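Long-range contact in CutA1 (Shewanella, PDB 3AHP), which probably takes part in divalent metal ion tolerance, as a trimeric member of the CutA1 family within the GlnB-like clan: residues 18-31 and 69-81. Residues are numbered along the deposited sequence; the frame is centred on the assembly and turned at random.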
loop_
_atom_site.group_PDB
_atom_site.type_symbol
_atom_site.label_atom_id
_atom_site.label_comp_id
_atom_site.label_asym_id
_atom_site.label_seq_id
_atom_site.Cartn_x
_atom_site.Cartn_y
_atom_site.Cartn_z
ATOM N N ILE B 18 -17.120 -11.350 -1.348
ATOM C CA ILE B 18 -17.112 -10.835 -0.011
ATOM C C ILE B 18 -16.556 -9.399 0.017
ATOM O O ILE B 18 -17.111 -8.523 0.677
ATOM C CB ILE B 18 -16.346 -11.789 0.926
ATOM C CG1 ILE B 18 -16.999 -13.179 0.887
ATOM C CG2 ILE B 18 -16.254 -11.212 2.348
ATOM C CD1 ILE B 18 -16.152 -14.317 1.491
ATOM N N ALA B 19 -15.466 -9.161 -0.702
ATOM C CA ALA B 19 -14.848 -7.833 -0.726
ATOM C C ALA B 19 -15.856 -6.809 -1.226
ATOM O O ALA B 19 -16.042 -5.743 -0.622
ATOM C CB ALA B 19 -13.613 -7.834 -1.599
ATOM N N CYS B 20 -16.565 -7.188 -2.280
ATOM C CA CYS B 20 -17.593 -6.360 -2.849
ATOM C C CYS B 20 -18.730 -6.065 -1.883
ATOM O O CYS B 20 -19.221 -4.947 -1.809
ATOM C CB CYS B 20 -18.137 -6.992 -4.113
ATOM S SG CYS B 20 -19.183 -5.839 -5.017
ATOM N N ARG B 21 -19.179 -7.090 -1.179
ATOM C CA ARG B 21 -20.235 -6.956 -0.207
ATOM C C ARG B 21 -19.826 -5.984 0.915
ATOM O O ARG B 21 -20.574 -5.072 1.254
ATOM C CB ARG B 21 -20.591 -8.343 0.331
ATOM C CG ARG B 21 -21.964 -8.463 0.989
ATOM C CD ARG B 21 -22.494 -9.916 0.957
ATOM N NE ARG B 21 -21.909 -10.768 2.003
ATOM C CZ ARG B 21 -21.275 -11.921 1.773
ATOM N NH1 ARG B 21 -21.135 -12.378 0.524
ATOM N NH2 ARG B 21 -20.768 -12.610 2.792
ATOM N N ILE B 22 -18.642 -6.180 1.483
ATOM C CA ILE B 22 -18.117 -5.291 2.500
ATOM C C ILE B 22 -17.837 -3.894 1.953
ATOM O O ILE B 22 -18.256 -2.908 2.553
ATOM C CB ILE B 22 -16.865 -5.887 3.201
ATOM C CG1 ILE B 22 -17.217 -7.234 3.852
ATOM C CG2 ILE B 22 -16.305 -4.915 4.248
ATOM C CD1 ILE B 22 -16.029 -8.100 4.253
ATOM N N ALA B 23 -17.148 -3.794 0.818
ATOM C CA ALA B 23 -17.014 -2.488 0.134
ATOM C C ALA B 23 -18.340 -1.708 0.014
ATOM O O ALA B 23 -18.423 -0.545 0.422
ATOM C CB ALA B 23 -16.387 -2.658 -1.252
ATOM N N THR B 24 -19.346 -2.347 -0.582
ATOM C CA THR B 24 -20.667 -1.754 -0.760
ATOM C C THR B 24 -21.258 -1.251 0.570
ATOM O O THR B 24 -21.687 -0.103 0.683
ATOM C CB THR B 24 -21.639 -2.737 -1.490
ATOM O OG1 THR B 24 -21.110 -3.068 -2.774
ATOM C CG2 THR B 24 -22.998 -2.131 -1.690
ATOM N N ALA B 25 -21.225 -2.087 1.592
ATOM C CA ALA B 25 -21.722 -1.681 2.885
ATOM C C ALA B 25 -20.994 -0.415 3.343
ATOM O O ALA B 25 -21.604 0.609 3.658
ATOM C CB ALA B 25 -21.561 -2.825 3.902
ATOM N N LEU B 26 -19.673 -0.502 3.365
ATOM C CA LEU B 26 -18.827 0.603 3.767
ATOM C C LEU B 26 -19.214 1.872 3.027
ATOM O O LEU B 26 -19.362 2.930 3.632
ATOM C CB LEU B 26 -17.373 0.250 3.463
ATOM C CG LEU B 26 -16.455 0.046 4.661
ATOM C CD1 LEU B 26 -17.228 -0.128 5.956
ATOM C CD2 LEU B 26 -15.532 -1.104 4.395
ATOM N N VAL B 27 -19.380 1.764 1.716
ATOM C CA VAL B 27 -19.688 2.941 0.932
ATOM C C VAL B 27 -21.120 3.429 1.098
ATOM O O VAL B 27 -21.331 4.593 1.403
ATOM C CB VAL B 27 -19.190 2.854 -0.541
ATOM C CG1 VAL B 27 -19.944 3.808 -1.448
ATOM C CG2 VAL B 27 -17.715 3.187 -0.593
ATOM N N GLU B 28 -22.093 2.528 1.084
ATOM C CA GLU B 28 -23.445 2.970 1.406
ATOM C C GLU B 28 -23.781 3.430 2.818
ATOM O O GLU B 28 -24.655 4.259 2.996
ATOM C CB GLU B 28 -24.583 2.287 0.624
ATOM C CG GLU B 28 -24.804 0.812 0.811
ATOM C CD GLU B 28 -26.141 0.354 0.193
ATOM O OE1 GLU B 28 -26.940 1.225 -0.222
ATOM O OE2 GLU B 28 -26.402 -0.869 0.120
ATOM N N ALA B 29 -22.949 3.069 3.783
ATOM C CA ALA B 29 -23.069 3.613 5.138
ATOM C C ALA B 29 -22.375 4.952 5.225
ATOM O O ALA B 29 -22.371 5.594 6.274
ATOM C CB ALA B 29 -22.484 2.642 6.172
ATOM N N LYS B 30 -21.721 5.328 4.129
ATOM C CA LYS B 30 -20.876 6.518 4.085
ATOM C C LYS B 30 -19.824 6.519 5.202
ATOM O O LYS B 30 -19.533 7.563 5.793
ATOM C CB LYS B 30 -21.728 7.785 4.170
ATOM C CG LYS B 30 -22.726 7.982 3.020
ATOM C CD LYS B 30 -23.560 9.254 3.263
ATOM C CE LYS B 30 -24.927 9.191 2.591
ATOM N NZ LYS B 30 -24.921 9.785 1.225
ATOM N N LEU B 31 -19.235 5.358 5.476
ATOM C CA LEU B 31 -18.127 5.292 6.412
ATOM C C LEU B 31 -16.781 5.476 5.715
ATOM O O LEU B 31 -15.856 6.087 6.245
ATOM C CB LEU B 31 -18.193 3.998 7.206
ATOM C CG LEU B 31 -19.363 4.070 8.190
ATOM C CD1 LEU B 31 -19.781 2.708 8.710
ATOM C CD2 LEU B 31 -19.059 5.041 9.344
ATOM N N PRO B 69 -13.650 3.585 14.282
ATOM C CA PRO B 69 -14.227 2.535 15.133
ATOM C C PRO B 69 -15.430 1.812 14.508
ATOM O O PRO B 69 -15.599 0.610 14.713
ATOM C CB PRO B 69 -14.623 3.298 16.401
ATOM C CG PRO B 69 -13.657 4.428 16.449
ATOM C CD PRO B 69 -13.519 4.858 15.014
ATOM N N ALA B 70 -16.213 2.524 13.704
ATOM C CA ALA B 70 -17.353 1.932 13.028
ATOM C C ALA B 70 -16.937 1.082 11.816
ATOM O O ALA B 70 -17.560 0.059 11.524
ATOM C CB ALA B 70 -18.354 3.013 12.618
ATOM N N ILE B 71 -15.907 1.527 11.101
ATOM C CA ILE B 71 -15.353 0.758 9.992
ATOM C C ILE B 71 -14.784 -0.589 10.454
ATOM O O ILE B 71 -15.190 -1.654 9.975
ATOM C CB ILE B 71 -14.307 1.562 9.234
ATOM C CG1 ILE B 71 -14.948 2.867 8.743
ATOM C CG2 ILE B 71 -13.737 0.741 8.056
ATOM C CD1 ILE B 71 -13.980 3.883 8.151
ATOM N N GLU B 72 -13.940 -0.541 11.473
ATOM C CA GLU B 72 -13.440 -1.758 12.064
ATOM C C GLU B 72 -14.581 -2.677 12.485
ATOM O O GLU B 72 -14.572 -3.874 12.183
ATOM C CB GLU B 72 -12.598 -1.438 13.275
ATOM C CG GLU B 72 -12.145 -2.666 13.975
ATOM C CD GLU B 72 -11.293 -2.358 15.153
ATOM O OE1 GLU B 72 -11.850 -2.347 16.269
ATOM O OE2 GLU B 72 -10.083 -2.081 14.959
ATOM N N GLN B 73 -15.520 -2.124 13.249
ATOM C CA GLN B 73 -16.677 -2.872 13.696
ATOM C C GLN B 73 -17.422 -3.521 12.531
ATOM O O GLN B 73 -17.574 -4.727 12.490
ATOM C CB GLN B 73 -17.607 -1.982 14.528
ATOM C CG GLN B 73 -18.564 -2.758 15.437
ATOM C CD GLN B 73 -17.853 -3.849 16.229
ATOM O OE1 GLN B 73 -17.929 -5.029 15.883
ATOM N NE2 GLN B 73 -17.098 -3.450 17.243
ATOM N N LEU B 74 -17.766 -2.739 11.525
ATOM C CA LEU B 74 -18.430 -3.269 10.349
ATOM C C LEU B 74 -17.594 -4.325 9.606
ATOM O O LEU B 74 -18.095 -5.409 9.281
ATOM C CB LEU B 74 -18.861 -2.133 9.407
ATOM C CG LEU B 74 -19.765 -2.513 8.229
ATOM C CD1 LEU B 74 -20.915 -3.363 8.714
ATOM C CD2 LEU B 74 -20.321 -1.290 7.526
ATOM N N VAL B 75 -16.338 -4.008 9.304
ATOM C CA VAL B 75 -15.545 -4.909 8.491
ATOM C C VAL B 75 -15.305 -6.216 9.243
ATOM O O VAL B 75 -15.587 -7.303 8.714
ATOM C CB VAL B 75 -14.207 -4.292 8.007
ATOM C CG1 VAL B 75 -13.349 -5.354 7.326
ATOM C CG2 VAL B 75 -14.469 -3.140 7.040
ATOM N N ILE B 76 -14.877 -6.105 10.500
ATOM C CA ILE B 76 -14.540 -7.282 11.289
ATOM C C ILE B 76 -15.737 -8.227 11.398
ATOM O O ILE B 76 -15.591 -9.427 11.191
ATOM C CB ILE B 76 -14.004 -6.907 12.704
ATOM C CG1 ILE B 76 -12.487 -6.705 12.682
ATOM C CG2 ILE B 76 -14.348 -7.988 13.719
ATOM C CD1 ILE B 76 -11.975 -6.011 11.440
ATOM N N THR B 77 -16.922 -7.690 11.690
ATOM C CA THR B 77 -18.112 -8.526 11.800
ATOM C C THR B 77 -18.675 -9.139 10.511
ATOM O O THR B 77 -19.219 -10.242 10.526
ATOM C CB THR B 77 -19.233 -7.955 12.745
ATOM O OG1 THR B 77 -20.488 -7.969 12.066
ATOM C CG2 THR B 77 -18.933 -6.570 13.241
ATOM N N MET B 78 -18.488 -8.459 9.387
ATOM C CA MET B 78 -18.875 -9.018 8.089
ATOM C C MET B 78 -17.895 -10.053 7.571
ATOM O O MET B 78 -18.253 -10.887 6.762
ATOM C CB MET B 78 -19.050 -7.913 7.050
ATOM C CG MET B 78 -20.147 -6.943 7.401
ATOM S SD MET B 78 -20.614 -5.830 6.067
ATOM C CE MET B 78 -21.117 -6.971 4.760
ATOM N N HIS B 79 -16.640 -9.942 7.974
ATOM C CA HIS B 79 -15.612 -10.876 7.559
ATOM C C HIS B 79 -15.860 -12.261 8.156
ATOM O O HIS B 79 -16.282 -12.377 9.310
ATOM C CB HIS B 79 -14.249 -10.351 8.007
ATOM C CG HIS B 79 -13.092 -10.976 7.294
ATOM N ND1 HIS B 79 -12.394 -10.327 6.297
ATOM C CD2 HIS B 79 -12.495 -12.182 7.448
ATOM C CE1 HIS B 79 -11.408 -11.099 5.881
ATOM N NE2 HIS B 79 -11.447 -12.227 6.564
ATOM N N PRO B 80 -15.537 -13.319 7.392
ATOM C CA PRO B 80 -15.851 -14.657 7.890
ATOM C C PRO B 80 -14.874 -15.172 8.935
ATOM O O PRO B 80 -15.255 -16.034 9.725
ATOM C CB PRO B 80 -15.824 -15.552 6.643
ATOM C CG PRO B 80 -15.324 -14.731 5.528
ATOM C CD PRO B 80 -15.365 -13.274 5.929
ATOM N N TYR B 81 -13.635 -14.665 8.942
ATOM C CA TYR B 81 -12.643 -15.077 9.938
ATOM C C TYR B 81 -12.747 -14.259 11.234
ATOM O O TYR B 81 -13.014 -13.066 11.200
ATOM C CB TYR B 81 -11.221 -14.933 9.425
ATOM C CG TYR B 81 -10.897 -15.559 8.101
ATOM C CD1 TYR B 81 -9.867 -15.033 7.328
ATOM C CD2 TYR B 81 -11.527 -16.719 7.665
ATOM C CE1 TYR B 81 -9.522 -15.578 6.128
ATOM C CE2 TYR B 81 -11.171 -17.306 6.450
ATOM C CZ TYR B 81 -10.157 -16.723 5.690
ATOM O OH TYR B 81 -9.786 -17.231 4.456
#
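Ile-22 faces Val-75 where the helical stretches of 18-31 and 69-81 run antiparallel, their N-to-C directions 152° apart and their axes 10.3 Å apart at closest approach. The CA atoms of Ile-22 and Val-75 lie 6.5 Å from each other. A Schellman motif, with Lys-30 at positive phi, follows the last turn of the first helix, and Leu-31 beyond it packs on the second.

The interface is apolar. The Ile-22 side chain stands roughly perpendicular to that of Val-75, their CG2 methyls meeting, while its CG1, anti to the carbonyl carbon (chi1 -59°), lies 3.7 Å from Met-78 CB. The Met-78 chain bends at chi3 (59°), bringing CE back over Ile-22 CG1 and near the backbone O of Arg-21; its SD rests on the methyl of Ala-25. Replacing Ile-22 with alanine would probably open a gap between Val-75 and Met-78 and leave the thioether chain freer to turn. Leu-26 straddles the next turn: CD2 packs 3.5 Å from Val-75 CG2, and CD1 lies 3.7 Å from Leu-74 CD2, the Leu-26 and Leu-74 side chains lying alongside and pointing opposite ways. Beyond the Schellman turn, Leu-31 sets its CB 3.8 Å from Ile-71 CG1 and its CD2 against Ala-70 CB. At the other end Ile-18 CD1 touches Pro-80 CG.

Together the helices form a layer against one face of the antiparallel sheet, as in the ferredoxin-like fold of this family. Ile-22 also reaches Cys-13, Ile-71 touches Cys-63, and Val-75 packs on Phe-86; Ala-23 contacts Ile-44 of the second subunit, and Ile-76 contacts Phe-95 of the third.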